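DUF3299 domain-containing protein (Pseudomonas aeruginosa, PDB 4HSP) is of unknown function, but belongs to the DUF3299 family of the OB clan, carries a predicted signal sequence in its natural form, and is built around a curled beta-sheet. Local coordinates at residues L11-A16 / P47-L52; E56-G61 / W116-F121; Y99-K104 / R136-K141. One frame throughout, in Å; residues are numbered along the deposited sequence.

Contact 1: L11-A16 / P47-L52; sequences LIPAGA and PVVKAL. With EDO (1,2-ethanediol), chain E; EDO (1,2-ethanediol), chain H; EDO (1,2-ethanediol), chain G.
Pro-13 and Pro-47 meet with their side chains crossing at about a right angle, and this crossing is the tight part of a contact between two segments in loops, one ending in a short 3-10 turn at 50-52. CG of Pro-13 rests 3.6 Å from CB of Pro-47, while its CD comes to 3.2 Å from Pro-47 O. Val-49 covers the next part of the Pro-13 backbone: its CG2, anti to the carbonyl carbon, sits 3.5 Å from Pro-13 N, where the imide nitrogen has no hydrogen to offer. Further along, CD1 of Leu-11 meets CD1 of Leu-52 at 3.8 Å, branch against branch. The looser side lies at the type II turn from Pro-13 to Ala-16, closed by the bond from Ala-16 N to Pro-13 O. Here CB of Ala-16 makes only a 4.0 Å contact with CG of Pro-47. Ethanediols, probably from the crystallisation liquor, line this side: Gly-15 N donates to O2 of one (3.0 Å), Ala-14 N only weakly to O1 of another, and Ile-12 O accepts from a third. The hydroxyl of Tyr-135 is shared by Leu-11 O and Val-49 N, and Asn-95 takes up Pro-47 O. The chemistry thus implies segments held by van der Waals contact of the two prolines, Val-49 and the leucines, with no direct hydrogen bond between them.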
ATOM      1  N   LEU A  11     -12.085  13.687 -23.064  1.00 45.77           N
ATOM      2  CA  LEU A  11     -13.265  13.807 -22.225  1.00 45.15           C
ATOM      3  C   LEU A  11     -13.549  15.270 -21.917  1.00 49.49           C
ATOM      4  O   LEU A  11     -14.564  15.568 -21.299  1.00 51.24           O
ATOM      5  CB  LEU A  11     -13.082  12.977 -20.937  1.00 44.13           C
ATOM      6  CG  LEU A  11     -13.624  11.540 -20.940  1.00 47.00           C
ATOM      7  CD1 LEU A  11     -13.055  10.695 -22.112  1.00 45.46           C
ATOM      8  CD2 LEU A  11     -13.384  10.889 -19.606  1.00 46.03           C
ATOM      9  N   ILE A  12     -12.676  16.175 -22.374  1.00 45.35           N
ATOM     10  CA  ILE A  12     -12.833  17.615 -22.212  1.00 45.70           C
ATOM     11  C   ILE A  12     -13.234  18.202 -23.570  1.00 55.10           C
ATOM     12  O   ILE A  12     -12.448  18.119 -24.523  1.00 56.45           O
ATOM     13  CB  ILE A  12     -11.585  18.328 -21.611  1.00 46.99           C
ATOM     14  CG1 ILE A  12     -11.206  17.747 -20.224  1.00 44.89           C
ATOM     15  CG2 ILE A  12     -11.855  19.825 -21.500  1.00 48.55           C
ATOM     16  CD1 ILE A  12      -9.908  18.143 -19.727  1.00 46.73           C
ATOM     17  N   PRO A  13     -14.449  18.795 -23.686  1.00 53.41           N
ATOM     18  CA  PRO A  13     -14.862  19.371 -24.970  1.00 54.50           C
ATOM     19  C   PRO A  13     -14.035  20.591 -25.361  1.00 59.91           C
ATOM     20  O   PRO A  13     -13.400  21.223 -24.517  1.00 60.19           O
ATOM     21  CB  PRO A  13     -16.327  19.749 -24.731  1.00 56.92           C
ATOM     22  CG  PRO A  13     -16.473  19.874 -23.342  1.00 60.14           C
ATOM     23  CD  PRO A  13     -15.520  18.938 -22.684  1.00 54.56           C
ATOM     24  N   ALA A  14     -14.010  20.875 -26.659  1.00 56.41           N
ATOM     25  CA  ALA A  14     -13.322  22.014 -27.252  1.00 55.25           C
ATOM     26  C   ALA A  14     -13.864  23.306 -26.627  1.00 58.65           C
ATOM     27  O   ALA A  14     -15.089  23.497 -26.569  1.00 58.92           O
ATOM     28  CB  ALA A  14     -13.543  22.004 -28.757  1.00 56.40           C
ATOM     29  N   GLY A  15     -12.954  24.120 -26.090  1.00 53.62           N
ATOM     30  CA  GLY A  15     -13.296  25.390 -25.459  1.00 53.83           C
ATOM     31  C   GLY A  15     -13.434  25.331 -23.953  1.00 57.08           C
ATOM     32  O   GLY A  15     -13.307  26.368 -23.279  1.00 56.69           O
ATOM     33  N   ALA A  16     -13.657  24.114 -23.409  1.00 52.54           N
ATOM     34  CA  ALA A  16     -13.795  23.910 -21.967  1.00 52.09           C
ATOM     35  C   ALA A  16     -12.429  24.050 -21.266  1.00 57.98           C
ATOM     36  O   ALA A  16     -11.394  23.787 -21.890  1.00 58.20           O
ATOM     37  CB  ALA A  16     -14.414  22.548 -21.672  1.00 51.83           C
ATOM     38  N   PRO A  47     -18.162  20.962 -18.422  1.00 48.74           N
ATOM     39  CA  PRO A  47     -18.743  20.533 -19.725  1.00 48.42           C
ATOM     40  C   PRO A  47     -18.270  19.133 -20.178  1.00 52.29           C
ATOM     41  O   PRO A  47     -17.124  18.748 -19.940  1.00 50.79           O
ATOM     42  CB  PRO A  47     -18.268  21.614 -20.696  1.00 49.78           C
ATOM     43  CG  PRO A  47     -17.968  22.793 -19.839  1.00 54.40           C
ATOM     44  CD  PRO A  47     -17.425  22.235 -18.565  1.00 49.21           C
ATOM     45  N   VAL A  48     -19.175  18.359 -20.798  1.00 50.63           N
ATOM     46  CA  VAL A  48     -18.923  16.982 -21.256  1.00 50.44           C
ATOM     47  C   VAL A  48     -19.012  16.857 -22.799  1.00 56.37           C
ATOM     48  O   VAL A  48     -19.669  17.683 -23.449  1.00 57.09           O
ATOM     49  CB  VAL A  48     -19.879  15.961 -20.561  1.00 54.85           C
ATOM     50  CG1 VAL A  48     -19.625  15.897 -19.060  1.00 52.56           C
ATOM     51  CG2 VAL A  48     -21.355  16.250 -20.869  1.00 56.55           C
ATOM     52  N   VAL A  49     -18.329  15.829 -23.368  1.00 52.67           N
ATOM     53  CA  VAL A  49     -18.318  15.508 -24.806  1.00 52.64           C
ATOM     54  C   VAL A  49     -19.484  14.567 -25.054  1.00 59.30           C
ATOM     55  O   VAL A  49     -19.376  13.364 -24.794  1.00 58.68           O
ATOM     56  CB  VAL A  49     -16.965  14.916 -25.288  1.00 54.76           C
ATOM     57  CG1 VAL A  49     -16.972  14.643 -26.788  1.00 55.05           C
ATOM     58  CG2 VAL A  49     -15.802  15.829 -24.912  1.00 53.25           C
ATOM     59  N   LYS A  50     -20.608  15.128 -25.539  1.00 58.41           N
ATOM     60  CA  LYS A  50     -21.849  14.399 -25.794  1.00 61.02           C
ATOM     61  C   LYS A  50     -21.723  13.328 -26.901  1.00 63.86           C
ATOM     62  O   LYS A  50     -22.525  12.393 -26.908  1.00 64.01           O
ATOM     63  CB  LYS A  50     -22.972  15.383 -26.162  1.00 67.66           C
ATOM     64  CG  LYS A  50     -23.423  16.296 -25.012  1.00 90.87           C
ATOM     65  CD  LYS A  50     -24.500  17.257 -25.528  1.00110.59           C
ATOM     66  CE  LYS A  50     -24.959  18.288 -24.524  1.00121.89           C
ATOM     67  NZ  LYS A  50     -26.020  19.160 -25.103  1.00131.47           N
ATOM     68  N   ALA A  51     -20.723  13.438 -27.810  1.00 58.91           N
ATOM     69  CA  ALA A  51     -20.520  12.466 -28.906  1.00 58.98           C
ATOM     70  C   ALA A  51     -19.963  11.122 -28.405  1.00 63.85           C
ATOM     71  O   ALA A  51     -19.828  10.171 -29.180  1.00 65.80           O
ATOM     72  CB  ALA A  51     -19.591  13.047 -29.965  1.00 58.66           C
ATOM     73  N   LEU A  52     -19.646  11.049 -27.120  1.00 59.50           N
ATOM     74  CA  LEU A  52     -19.102   9.848 -26.512  1.00 58.93           C
ATOM     75  C   LEU A  52     -20.210   8.928 -26.012  1.00 64.19           C
ATOM     76  O   LEU A  52     -19.925   7.780 -25.690  1.00 64.83           O
ATOM     77  CB  LEU A  52     -18.149  10.227 -25.341  1.00 56.30           C
ATOM     78  CG  LEU A  52     -16.832  10.974 -25.699  1.00 59.06           C
ATOM     79  CD1 LEU A  52     -16.012  11.270 -24.463  1.00 56.35           C
ATOM     80  CD2 LEU A  52     -15.980  10.218 -26.744  1.00 59.37           C
TER
HETATM   81  C1  EDO E 204     -17.207  19.294 -28.162  1.00 81.33           C
HETATM   82  O1  EDO E 204     -15.892  18.769 -28.454  1.00 81.09           O
HETATM   83  C2  EDO E 204     -18.111  18.197 -27.490  1.00 79.02           C
HETATM   84  O2  EDO E 204     -19.375  18.682 -27.013  1.00 77.19           O
HETATM   85  C1  EDO H 207      -9.033  22.036 -27.622  1.00 93.76           C
HETATM   86  O1  EDO H 207      -9.979  20.964 -27.751  1.00 93.86           O
HETATM   87  C2  EDO H 207      -9.707  23.393 -27.236  1.00 92.21           C
HETATM   88  O2  EDO H 207      -9.995  23.461 -25.835  1.00 91.16           O
HETATM   89  C1  EDO G 206      -9.812  16.817 -27.342  1.00 81.85           C
HETATM   90  O1  EDO G 206      -8.791  15.821 -27.465  1.00 83.10           O
HETATM   91  C2  EDO G 206     -11.238  16.229 -27.594  1.00 79.47           C
HETATM   92  O2  EDO G 206     -12.239  17.151 -27.154  1.00 76.77           O

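Contact 2: E56-G61 / W116-F121; sequences EAKLPG and WVEGTF. With SO4 (sulfate ion), chain B.
Four backbone hydrogen bonds join Glu-56–Gly-61 to Trp-116–Phe-121 as antiparallel partners. Ala-57 and Gly-119 form one hydrogen-bonded pair, with Ala-57 N at 2.9 Å from Gly-119 O; Leu-59 and Val-117 form the next, where the bond from Val-117 N to Leu-59 O is practically straight at the hydrogen (179°). At the end of this pairing OE1 of Glu-56 lies 3.2 Å from OG1 of Thr-120, a close polar approach. Glu-56 reaches it through a bend at chi2 (60°) that folds the carboxylate back over the partner strand. Its backbone N donates to a sulfate ion, probably from the crystallisation liquor, which Arg-4 also holds.

Packing takes over around the indole of Trp-116. CB of Pro-60 lies over one face, 3.8 Å from the centroid of the six-membered ring, and Lys-58 crosses the opposite face. The lysine chain is extended, with CG anti to the backbone N (chi1 175°), and this carries NZ over the ring in a cation-pi contact, 5.0 Å from the same centroid. Glu-118 runs beside Lys-58 in the same direction, its CG 3.7 Å from the lysine CG. On the other side of the sheet, CB of Ala-57 packs against CB of Phe-121 at 3.8 Å.

Strand 55-68 is thereby paired with both strand 115-118 and strand 120-122, the chain turning a corner at Gly-119. Strands 73-80, 98-102 and 132-144 bring side chains against Leu-59, Val-117 and Phe-121, whereas His-26 of the second subunit meets Trp-116 edge-to-face.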
ATOM      1  N   GLU A  56     -18.506   1.936 -27.033  1.00 61.43           N
ATOM      2  CA  GLU A  56     -17.725   0.917 -26.331  1.00 60.71           C
ATOM      3  C   GLU A  56     -16.354   1.554 -26.180  1.00 61.23           C
ATOM      4  O   GLU A  56     -15.697   1.814 -27.182  1.00 61.39           O
ATOM      5  CB  GLU A  56     -17.702  -0.412 -27.132  1.00 64.45           C
ATOM      6  CG  GLU A  56     -17.748  -1.686 -26.300  1.00 78.97           C
ATOM      7  CD  GLU A  56     -18.960  -1.881 -25.400  1.00 96.18           C
ATOM      8  OE1 GLU A  56     -20.068  -1.416 -25.762  1.00 77.36           O
ATOM      9  OE2 GLU A  56     -18.799  -2.526 -24.337  1.00 89.57           O
ATOM     10  N   ALA A  57     -15.967   1.929 -24.969  1.00 56.13           N
ATOM     11  CA  ALA A  57     -14.700   2.657 -24.763  1.00 53.68           C
ATOM     12  C   ALA A  57     -13.721   1.924 -23.851  1.00 57.54           C
ATOM     13  O   ALA A  57     -14.092   0.975 -23.175  1.00 58.69           O
ATOM     14  CB  ALA A  57     -14.979   4.049 -24.210  1.00 52.39           C
ATOM     15  N   LYS A  58     -12.464   2.371 -23.857  1.00 53.32           N
ATOM     16  CA  LYS A  58     -11.355   1.833 -23.065  1.00 52.80           C
ATOM     17  C   LYS A  58     -10.547   3.035 -22.557  1.00 56.32           C
ATOM     18  O   LYS A  58     -10.098   3.880 -23.334  1.00 54.16           O
ATOM     19  CB  LYS A  58     -10.534   0.878 -23.943  1.00 55.76           C
ATOM     20  CG  LYS A  58      -9.275   0.297 -23.335  1.00 58.66           C
ATOM     21  CD  LYS A  58      -8.417  -0.250 -24.471  1.00 64.73           C
ATOM     22  CE  LYS A  58      -7.280  -1.113 -24.005  1.00 76.51           C
ATOM     23  NZ  LYS A  58      -6.441  -1.536 -25.151  1.00 87.86           N
ATOM     24  N   LEU A  59     -10.421   3.147 -21.256  1.00 53.19           N
ATOM     25  CA  LEU A  59      -9.730   4.284 -20.662  1.00 51.06           C
ATOM     26  C   LEU A  59      -8.788   3.830 -19.541  1.00 53.00           C
ATOM     27  O   LEU A  59      -9.162   2.914 -18.795  1.00 52.76           O
ATOM     28  CB  LEU A  59     -10.833   5.210 -20.119  1.00 50.55           C
ATOM     29  CG  LEU A  59     -10.536   6.630 -19.680  1.00 53.57           C
ATOM     30  CD1 LEU A  59      -9.883   7.471 -20.784  1.00 49.79           C
ATOM     31  CD2 LEU A  59     -11.836   7.281 -19.237  1.00 59.24           C
ATOM     32  N   PRO A  60      -7.554   4.407 -19.417  1.00 48.84           N
ATOM     33  CA  PRO A  60      -6.673   4.009 -18.293  1.00 47.86           C
ATOM     34  C   PRO A  60      -6.905   4.904 -17.071  1.00 49.67           C
ATOM     35  O   PRO A  60      -7.359   6.046 -17.202  1.00 47.14           O
ATOM     36  CB  PRO A  60      -5.280   4.212 -18.877  1.00 48.56           C
ATOM     37  CG  PRO A  60      -5.463   5.404 -19.815  1.00 50.83           C
ATOM     38  CD  PRO A  60      -6.916   5.474 -20.226  1.00 47.67           C
ATOM     39  N   GLY A  61      -6.583   4.410 -15.890  1.00 47.94           N
ATOM     40  CA  GLY A  61      -6.748   5.222 -14.691  1.00 46.59           C
ATOM     41  C   GLY A  61      -6.585   4.497 -13.373  1.00 51.28           C
ATOM     42  O   GLY A  61      -6.206   3.331 -13.340  1.00 50.62           O
ATOM     43  N   TRP A 116      -6.841  -0.635 -16.940  1.00 49.61           N
ATOM     44  CA  TRP A 116      -7.592  -0.425 -18.172  1.00 49.66           C
ATOM     45  C   TRP A 116      -9.049  -0.797 -17.850  1.00 51.91           C
ATOM     46  O   TRP A 116      -9.302  -1.904 -17.377  1.00 49.74           O
ATOM     47  CB  TRP A 116      -7.058  -1.282 -19.353  1.00 49.78           C
ATOM     48  CG  TRP A 116      -5.776  -0.788 -19.945  1.00 50.14           C
ATOM     49  CD1 TRP A 116      -4.534  -1.343 -19.805  1.00 53.32           C
ATOM     50  CD2 TRP A 116      -5.600   0.409 -20.709  1.00 48.86           C
ATOM     51  NE1 TRP A 116      -3.587  -0.533 -20.388  1.00 52.51           N
ATOM     52  CE2 TRP A 116      -4.215   0.547 -20.960  1.00 52.74           C
ATOM     53  CE3 TRP A 116      -6.480   1.389 -21.204  1.00 49.18           C
ATOM     54  CZ2 TRP A 116      -3.697   1.600 -21.719  1.00 50.68           C
ATOM     55  CZ3 TRP A 116      -5.963   2.440 -21.945  1.00 49.35           C
ATOM     56  CH2 TRP A 116      -4.585   2.559 -22.167  1.00 49.58           C
ATOM     57  N   VAL A 117      -9.981   0.146 -18.018  1.00 50.04           N
ATOM     58  CA  VAL A 117     -11.413  -0.121 -17.833  1.00 51.29           C
ATOM     59  C   VAL A 117     -12.087  -0.057 -19.231  1.00 57.08           C
ATOM     60  O   VAL A 117     -12.101   1.001 -19.859  1.00 56.11           O
ATOM     61  CB  VAL A 117     -12.120   0.817 -16.809  1.00 52.74           C
ATOM     62  CG1 VAL A 117     -13.603   0.488 -16.732  1.00 53.32           C
ATOM     63  CG2 VAL A 117     -11.477   0.746 -15.427  1.00 51.35           C
ATOM     64  N   GLU A 118     -12.627  -1.180 -19.695  1.00 56.06           N
ATOM     65  CA  GLU A 118     -13.359  -1.310 -20.961  1.00 57.13           C
ATOM     66  C   GLU A 118     -14.816  -1.543 -20.679  1.00 62.95           C
ATOM     67  O   GLU A 118     -15.138  -2.340 -19.796  1.00 64.81           O
ATOM     68  CB  GLU A 118     -12.833  -2.510 -21.789  1.00 60.02           C
ATOM     69  CG  GLU A 118     -11.334  -2.510 -22.038  1.00 74.63           C
ATOM     70  CD  GLU A 118     -10.784  -3.727 -22.755  1.00 97.89           C
ATOM     71  OE1 GLU A 118     -11.561  -4.393 -23.478  1.00 83.96           O
ATOM     72  OE2 GLU A 118      -9.569  -4.000 -22.617  1.00 98.14           O
ATOM     73  N   GLY A 119     -15.690  -0.957 -21.485  1.00 58.73           N
ATOM     74  CA  GLY A 119     -17.128  -1.189 -21.355  1.00 58.83           C
ATOM     75  C   GLY A 119     -17.993  -0.180 -22.068  1.00 59.70           C
ATOM     76  O   GLY A 119     -17.485   0.646 -22.809  1.00 57.09           O
ATOM     77  N   THR A 120     -19.309  -0.245 -21.864  1.00 59.60           N
ATOM     78  CA  THR A 120     -20.269   0.689 -22.464  1.00 59.21           C
ATOM     79  C   THR A 120     -20.119   2.024 -21.745  1.00 61.31           C
ATOM     80  O   THR A 120     -20.190   2.088 -20.510  1.00 61.75           O
ATOM     81  CB  THR A 120     -21.703   0.116 -22.411  1.00 65.04           C
ATOM     82  OG1 THR A 120     -21.691  -1.199 -22.978  1.00 69.53           O
ATOM     83  CG2 THR A 120     -22.718   1.001 -23.143  1.00 56.97           C
ATOM     84  N   PHE A 121     -19.892   3.077 -22.529  1.00 55.82           N
ATOM     85  CA  PHE A 121     -19.634   4.427 -22.072  1.00 53.66           C
ATOM     86  C   PHE A 121     -20.847   5.317 -22.275  1.00 59.08           C
ATOM     87  O   PHE A 121     -21.320   5.461 -23.389  1.00 60.66           O
ATOM     88  CB  PHE A 121     -18.412   4.977 -22.828  1.00 54.12           C
ATOM     89  CG  PHE A 121     -17.790   6.216 -22.238  1.00 53.71           C
ATOM     90  CD1 PHE A 121     -16.913   6.129 -21.169  1.00 56.41           C
ATOM     91  CD2 PHE A 121     -18.077   7.469 -22.753  1.00 55.29           C
ATOM     92  CE1 PHE A 121     -16.308   7.275 -20.647  1.00 55.69           C
ATOM     93  CE2 PHE A 121     -17.505   8.618 -22.200  1.00 56.43           C
ATOM     94  CZ  PHE A 121     -16.605   8.512 -21.171  1.00 53.39           C
TER
HETATM   95  S   SO4 B 201     -19.664   1.899 -30.938  0.50 66.04           S
HETATM   96  O1  SO4 B 201     -19.353   0.479 -30.748  0.50 66.85           O
HETATM   97  O2  SO4 B 201     -18.749   2.619 -30.073  0.50 69.84           O
HETATM   98  O3  SO4 B 201     -19.416   2.355 -32.310  0.50 64.29           O
HETATM   99  O4  SO4 B 201     -21.063   2.132 -30.565  0.50 65.74           O

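Contact 3: Y99-K104 / R136-K141; sequences YVKTAK and RMQASK. With EDO (1,2-ethanediol), chain J.
The guanidinium of Arg-136 and the ring of Tyr-99 stand beside one another, with an ethanediol hydroxyl between them: its O1 lies at the edge of both flat groups and accepts a hydrogen bond from Arg-136 NE (3.1 Å). CE of Lys-101 also reaches the guanidinium edge, 4.0 Å from NH2. The lysine and arginine chains run side by side in the same direction, and a bend at chi3 (98°) turns the guanidinium to this position. Their like charges, NZ and NH2 4.1 Å apart, would probably disfavour a closer approach. Arg-136 NH1 also has a weak hydrogen bond to Asn-125 O and a long, weak ion pair with Glu-124. The Tyr-99 hydroxyl is hydrogen-bonded to Glu-76.

A kink beyond CB turns the Gln-138 amide toward strand 98-102, its OE1 3.4 Å from CB of Lys-101. On the face of Val-100 and Ala-139 the meeting is apolar, valine CG1 to alanine CB at 3.7 Å, and Val-117 of strand 115-118 covers both.

Three backbone bonds run between the segments. Met-137 N donates to Tyr-99 O; the amide of Lys-101 bonds to Met-137 O at 3.0 Å and its carbonyl to Ala-139 N, residues two apart on the other strand. This is the signature of parallel pairing, here between strands 98-102 and 132-144 in a mixed sheet consistent with the curled beta-barrel of the OB-fold, as the family's clan suggests.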
ATOM      1  N   TYR A  99     -17.850   7.236 -13.349  1.00 51.94           N
ATOM      2  CA  TYR A  99     -18.487   6.372 -12.354  1.00 54.99           C
ATOM      3  C   TYR A  99     -18.640   4.999 -13.028  1.00 59.22           C
ATOM      4  O   TYR A  99     -19.350   4.873 -14.030  1.00 58.96           O
ATOM      5  CB  TYR A  99     -19.838   6.957 -11.912  1.00 59.55           C
ATOM      6  CG  TYR A  99     -20.505   6.262 -10.744  1.00 66.20           C
ATOM      7  CD1 TYR A  99     -21.232   5.085 -10.926  1.00 70.35           C
ATOM      8  CD2 TYR A  99     -20.521   6.848  -9.477  1.00 69.18           C
ATOM      9  CE1 TYR A  99     -21.881   4.459  -9.858  1.00 75.03           C
ATOM     10  CE2 TYR A  99     -21.187   6.245  -8.406  1.00 72.82           C
ATOM     11  CZ  TYR A  99     -21.859   5.045  -8.599  1.00 87.22           C
ATOM     12  OH  TYR A  99     -22.513   4.457  -7.535  1.00 94.29           O
ATOM     13  N   VAL A 100     -17.909   3.992 -12.530  1.00 55.95           N
ATOM     14  CA  VAL A 100     -17.887   2.641 -13.102  1.00 55.91           C
ATOM     15  C   VAL A 100     -18.623   1.654 -12.179  1.00 61.86           C
ATOM     16  O   VAL A 100     -18.470   1.731 -10.967  1.00 60.11           O
ATOM     17  CB  VAL A 100     -16.429   2.167 -13.371  1.00 56.80           C
ATOM     18  CG1 VAL A 100     -16.386   0.861 -14.154  1.00 57.19           C
ATOM     19  CG2 VAL A 100     -15.614   3.234 -14.066  1.00 54.34           C
ATOM     20  N   LYS A 101     -19.434   0.750 -12.790  1.00 61.71           N
ATOM     21  CA  LYS A 101     -20.145  -0.408 -12.213  1.00 63.22           C
ATOM     22  C   LYS A 101     -19.606  -1.657 -12.928  1.00 69.67           C
ATOM     23  O   LYS A 101     -19.545  -1.661 -14.162  1.00 69.07           O
ATOM     24  CB  LYS A 101     -21.688  -0.305 -12.360  1.00 65.12           C
ATOM     25  CG  LYS A 101     -22.341   0.744 -11.465  1.00 66.08           C
ATOM     26  CD  LYS A 101     -23.862   0.617 -11.437  1.00 81.23           C
ATOM     27  CE  LYS A 101     -24.526   1.816 -10.779  1.00101.99           C
ATOM     28  NZ  LYS A 101     -26.004   1.656 -10.634  1.00113.35           N
ATOM     29  N   THR A 102     -19.140  -2.664 -12.175  1.00 68.65           N
ATOM     30  CA  THR A 102     -18.610  -3.903 -12.768  1.00 70.56           C
ATOM     31  C   THR A 102     -19.193  -5.166 -12.059  1.00 78.56           C
ATOM     32  O   THR A 102     -19.283  -5.213 -10.826  1.00 79.23           O
ATOM     33  CB  THR A 102     -17.055  -3.908 -12.799  1.00 75.56           C
ATOM     34  OG1 THR A 102     -16.596  -5.087 -13.468  1.00 86.01           O
ATOM     35  CG2 THR A 102     -16.409  -3.823 -11.424  1.00 68.09           C
ATOM     36  N   ALA A 103     -19.579  -6.170 -12.850  1.00 77.43           N
ATOM     37  CA  ALA A 103     -20.068  -7.446 -12.322  1.00 81.26           C
ATOM     38  C   ALA A 103     -18.870  -8.287 -11.840  1.00 90.62           C
ATOM     39  O   ALA A 103     -18.945  -8.918 -10.786  1.00 93.33           O
ATOM     40  CB  ALA A 103     -20.879  -8.192 -13.372  1.00 83.56           C
ATOM     41  N   LYS A 104     -17.761  -8.267 -12.609  1.00 88.72           N
ATOM     42  CA  LYS A 104     -16.481  -8.906 -12.279  1.00 89.91           C
ATOM     43  C   LYS A 104     -15.696  -7.881 -11.453  1.00 93.56           C
ATOM     44  O   LYS A 104     -15.096  -6.941 -12.020  1.00 91.09           O
ATOM     45  CB  LYS A 104     -15.689  -9.325 -13.554  1.00 93.07           C
ATOM     46  CG  LYS A 104     -16.402 -10.231 -14.551  1.00118.70           C
ATOM     47  CD  LYS A 104     -15.671 -10.238 -15.901  1.00130.29           C
ATOM     48  CE  LYS A 104     -16.176 -11.329 -16.817  1.00141.77           C
ATOM     49  NZ  LYS A 104     -15.428 -11.364 -18.100  1.00148.22           N
ATOM     50  N   ARG A 136     -20.348   7.818 -17.102  1.00 51.90           N
ATOM     51  CA  ARG A 136     -20.614   6.519 -16.491  1.00 53.01           C
ATOM     52  C   ARG A 136     -20.118   5.399 -17.417  1.00 60.73           C
ATOM     53  O   ARG A 136     -20.041   5.564 -18.640  1.00 59.18           O
ATOM     54  CB  ARG A 136     -22.113   6.326 -16.173  1.00 53.45           C
ATOM     55  CG  ARG A 136     -22.694   7.240 -15.118  1.00 59.63           C
ATOM     56  CD  ARG A 136     -24.173   7.015 -15.012  1.00 70.43           C
ATOM     57  NE  ARG A 136     -24.503   6.114 -13.909  1.00 90.02           N
ATOM     58  CZ  ARG A 136     -25.286   6.438 -12.884  1.00110.33           C
ATOM     59  NH1 ARG A 136     -25.848   7.643 -12.821  1.00 92.70           N
ATOM     60  NH2 ARG A 136     -25.521   5.559 -11.920  1.00107.13           N
HETATM   61  N   MSE A 137     -19.809   4.253 -16.825  1.00 61.54           N
HETATM   62  CA  MSE A 137     -19.347   3.078 -17.549  1.00 63.85           C
HETATM   63  C   MSE A 137     -19.799   1.795 -16.845  1.00 68.79           C
HETATM   64  O   MSE A 137     -19.708   1.661 -15.622  1.00 69.24           O
HETATM   65  CB  MSE A 137     -17.824   3.119 -17.681  1.00 65.81           C
HETATM   66  CG  MSE A 137     -17.205   2.049 -18.551  1.00 76.78           C
HETATM   67 SE   MSE A 137     -15.490   2.736 -19.232  0.75 87.27          SE
HETATM   68  CE  MSE A 137     -15.911   2.612 -21.006  1.00 85.28           C
ATOM     69  N   GLN A 138     -20.322   0.877 -17.638  1.00 65.57           N
ATOM     70  CA  GLN A 138     -20.684  -0.462 -17.232  1.00 66.44           C
ATOM     71  C   GLN A 138     -19.559  -1.296 -17.795  1.00 69.25           C
ATOM     72  O   GLN A 138     -19.508  -1.535 -19.003  1.00 70.64           O
ATOM     73  CB  GLN A 138     -22.080  -0.839 -17.757  1.00 69.69           C
ATOM     74  CG  GLN A 138     -22.589  -2.191 -17.266  1.00 76.81           C
ATOM     75  CD  GLN A 138     -22.762  -2.266 -15.763  1.00 82.72           C
ATOM     76  OE1 GLN A 138     -23.390  -1.402 -15.142  1.00 72.58           O
ATOM     77  NE2 GLN A 138     -22.217  -3.319 -15.153  1.00 70.71           N
ATOM     78  N   ALA A 139     -18.573  -1.590 -16.960  1.00 63.06           N
ATOM     79  CA  ALA A 139     -17.379  -2.292 -17.389  1.00 62.58           C
ATOM     80  C   ALA A 139     -17.613  -3.781 -17.722  1.00 72.34           C
ATOM     81  O   ALA A 139     -18.293  -4.503 -16.982  1.00 75.83           O
ATOM     82  CB  ALA A 139     -16.292  -2.164 -16.338  1.00 61.53           C
ATOM     83  N   SER A 140     -17.004  -4.214 -18.846  1.00 68.70           N
ATOM     84  CA  SER A 140     -16.916  -5.579 -19.374  1.00 70.46           C
ATOM     85  C   SER A 140     -15.621  -6.218 -18.875  1.00 73.68           C
ATOM     86  O   SER A 140     -15.551  -7.440 -18.688  1.00 76.72           O
ATOM     87  CB  SER A 140     -16.889  -5.573 -20.910  1.00 73.49           C
ATOM     88  OG  SER A 140     -17.744  -4.621 -21.523  1.00 84.46           O
ATOM     89  N   LYS A 141     -14.570  -5.376 -18.716  1.00 65.22           N
ATOM     90  CA  LYS A 141     -13.230  -5.786 -18.322  1.00 63.05           C
ATOM     91  C   LYS A 141     -12.503  -4.676 -17.570  1.00 63.54           C
ATOM     92  O   LYS A 141     -12.533  -3.504 -17.966  1.00 61.93           O
ATOM     93  CB  LYS A 141     -12.448  -6.156 -19.586  1.00 64.20           C
ATOM     94  CG  LYS A 141     -11.252  -7.069 -19.406  1.00 73.97           C
ATOM     95  CD  LYS A 141     -10.466  -7.102 -20.722  1.00 85.96           C
ATOM     96  CE  LYS A 141      -9.565  -8.297 -20.903  1.00101.76           C
ATOM     97  NZ  LYS A 141      -8.553  -8.048 -21.966  1.00108.45           N
TER
HETATM   98  C1  EDO J 209     -23.624   2.876 -14.306  1.00 92.35           C
HETATM   99  O1  EDO J 209     -22.508   3.713 -13.966  1.00 91.98           O
HETATM  100  C2  EDO J 209     -23.453   2.177 -15.691  1.00 91.57           C
HETATM  101  O2  EDO J 209     -23.994   2.996 -16.728  1.00 90.54           O

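How the contacts relate
Contact 1 closes before contacts 2 and 3 open, whereas the segments of contacts 2 and 3 alternate along the chain. Those two lie close, their centres about 8 Å apart, and share one sheet: strand 132-144 neighbours both 115-118 and 120-122. Probable hydrogen bonds between the backbone of Glu-118 and Ser-140 N and Lys-141 O join them in a classic beta bulge, and the selenomethionine Met-137 packs over Ala-57. Contact 1 is on the periphery, its centre about 17 Å from that of contact 2, yet Leu-11 and Leu-52 reach Phe-121 there; contact 3 remains untouched by it. The loops flanking helix 26-34 are thus fitted against a sheet whose own strands interleave in sequence.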